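Local coordinates for protein 1-Cys peroxiredoxin (Vibrio vulnificus MO6-24/O, PDB 5K2J) that belongs to the peroxiredoxins, which reduce hydrogen peroxide and organic hydroperoxides, though the deposited chain lacks the reactive thiol, at residues G32-L37 / K66-I71. Numbering follows the deposited sequence.
Sequences GKKVVL and KGVDLI
In a beta-alpha-beta crossover of a thioredoxin-like fold, strands 34-40 and 70-75 begin side by side and parallel in the central sheet, and the contact illustrates how a side chain can extend the pairing of two parallel strands past the last regular bridge. Asp69, just ahead of its strand, receives the N-H of Lys34 on OD2 (2.8 Å, nearly straight at 171°), using the lone pair turned away from OD1. Its CG stands beside its own backbone N (chi1 -56°), which brings the carboxylate to the same residue that its main chain grips: Asp69 N donates to Lys34 O at 2.7 Å. Leu70 N adds a weak bond to that oxygen, so Lys34 O has two donors. Regular pairing follows, with Val36 N reaching Leu70 O at 2.9 Å. On one face Val35 and Leu70 lie side by side, Val35 CG2 against Leu70 CB at 4.1 Å. The other face, which carries Val36 and Ile71, is covered by helices 46-58 and 60-65, with Tyr56 touching both residues. Lys34, its CG anti to the backbone N (chi1 167°), sets CB against Gly67 O at 3.6 Å and CG against Val68 CA. On the face of Val36 and Ile71 the side chains of Val36 and Val68 cross, with Val36 CG2 4.0 Å from Val68 CG1.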
loop_
_atom_site.group_PDB
_atom_site.type_symbol
_atom_site.label_atom_id
_atom_site.label_comp_id
_atom_site.label_asym_id
_atom_site.label_seq_id
_atom_site.Cartn_x
_atom_site.Cartn_y
_atom_site.Cartn_z
ATOM N N GLY A 32 15.441 -22.788 12.512
ATOM C CA GLY A 32 15.980 -22.923 13.855
ATOM C C GLY A 32 15.394 -21.995 14.895
ATOM O O GLY A 32 15.918 -21.928 16.012
ATOM N N LYS A 33 14.323 -21.276 14.571
ATOM C CA LYS A 33 13.712 -20.320 15.478
ATOM C C LYS A 33 12.257 -20.689 15.727
ATOM O O LYS A 33 11.619 -21.379 14.926
ATOM C CB LYS A 33 13.769 -18.890 14.915
ATOM C CG LYS A 33 15.156 -18.302 14.718
ATOM C CD LYS A 33 15.045 -16.938 14.034
ATOM C CE LYS A 33 16.404 -16.348 13.691
ATOM N NZ LYS A 33 17.133 -15.891 14.904
ATOM N N LYS A 34 11.737 -20.214 16.854
ATOM C CA LYS A 34 10.298 -20.152 17.077
ATOM C C LYS A 34 9.843 -18.758 16.660
ATOM O O LYS A 34 10.237 -17.759 17.272
ATOM C CB LYS A 34 9.949 -20.451 18.532
ATOM C CG LYS A 34 8.517 -20.091 18.908
ATOM C CD LYS A 34 7.955 -21.023 19.973
ATOM C CE LYS A 34 7.610 -22.376 19.379
ATOM N NZ LYS A 34 6.775 -23.193 20.302
ATOM N N VAL A 35 9.031 -18.690 15.608
ATOM C CA VAL A 35 8.654 -17.433 14.971
ATOM C C VAL A 35 7.150 -17.239 15.106
ATOM O O VAL A 35 6.374 -18.170 14.862
ATOM C CB VAL A 35 9.069 -17.407 13.488
ATOM C CG1 VAL A 35 8.568 -16.133 12.805
ATOM C CG2 VAL A 35 10.583 -17.544 13.355
ATOM N N VAL A 36 6.744 -16.033 15.492
ATOM C CA VAL A 36 5.354 -15.605 15.406
ATOM C C VAL A 36 5.225 -14.704 14.185
ATOM O O VAL A 36 5.847 -13.637 14.124
ATOM C CB VAL A 36 4.903 -14.876 16.683
ATOM C CG1 VAL A 36 3.572 -14.182 16.447
ATOM C CG2 VAL A 36 4.792 -15.854 17.843
ATOM N N LEU A 37 4.436 -15.140 13.206
ATOM C CA LEU A 37 4.175 -14.372 11.993
ATOM C C LEU A 37 2.693 -14.041 11.936
ATOM O O LEU A 37 1.855 -14.948 11.967
ATOM C CB LEU A 37 4.586 -15.155 10.745
ATOM C CG LEU A 37 4.141 -14.545 9.414
ATOM C CD1 LEU A 37 4.917 -13.275 9.118
ATOM C CD2 LEU A 37 4.287 -15.553 8.284
ATOM N N LYS A 66 8.155 -16.192 26.566
ATOM C CA LYS A 66 7.531 -17.494 26.390
ATOM C C LYS A 66 8.194 -18.326 25.300
ATOM O O LYS A 66 7.650 -19.366 24.914
ATOM C CB LYS A 66 6.038 -17.331 26.095
ATOM C CG LYS A 66 5.232 -16.843 27.289
ATOM C CD LYS A 66 5.308 -17.832 28.445
ATOM C CE LYS A 66 4.476 -17.366 29.627
ATOM N NZ LYS A 66 4.406 -18.384 30.712
ATOM N N GLY A 67 9.346 -17.894 24.790
ATOM C CA GLY A 67 10.152 -18.729 23.922
ATOM C C GLY A 67 10.200 -18.343 22.457
ATOM O O GLY A 67 10.890 -19.025 21.690
ATOM N N VAL A 68 9.508 -17.292 22.025
ATOM C CA VAL A 68 9.577 -16.925 20.614
ATOM C C VAL A 68 10.852 -16.129 20.373
ATOM O O VAL A 68 11.245 -15.274 21.178
ATOM C CB VAL A 68 8.315 -16.161 20.161
ATOM C CG1 VAL A 68 7.145 -16.442 21.086
ATOM C CG2 VAL A 68 8.566 -14.665 20.000
ATOM N N ASP A 69 11.534 -16.456 19.280
ATOM C CA ASP A 69 12.779 -15.794 18.929
ATOM C C ASP A 69 12.565 -14.583 18.034
ATOM O O ASP A 69 13.352 -13.630 18.090
ATOM C CB ASP A 69 13.721 -16.782 18.233
ATOM C CG ASP A 69 13.998 -18.018 19.071
ATOM O OD1 ASP A 69 14.690 -17.890 20.106
ATOM O OD2 ASP A 69 13.545 -19.121 18.688
ATOM N N LEU A 70 11.511 -14.590 17.221
ATOM C CA LEU A 70 11.319 -13.561 16.211
ATOM C C LEU A 70 9.831 -13.299 16.027
ATOM O O LEU A 70 9.042 -14.242 15.933
ATOM C CB LEU A 70 11.957 -13.989 14.883
ATOM C CG LEU A 70 11.808 -13.034 13.699
ATOM C CD1 LEU A 70 12.443 -11.687 14.012
ATOM C CD2 LEU A 70 12.416 -13.648 12.453
ATOM N N ILE A 71 9.459 -12.022 15.987
ATOM C CA ILE A 71 8.092 -11.596 15.706
ATOM C C ILE A 71 8.118 -10.813 14.402
ATOM O O ILE A 71 8.803 -9.787 14.302
ATOM C CB ILE A 71 7.507 -10.742 16.841
ATOM C CG1 ILE A 71 7.671 -11.445 18.188
ATOM C CG2 ILE A 71 6.036 -10.449 16.577
ATOM C CD1 ILE A 71 7.227 -10.607 19.362
#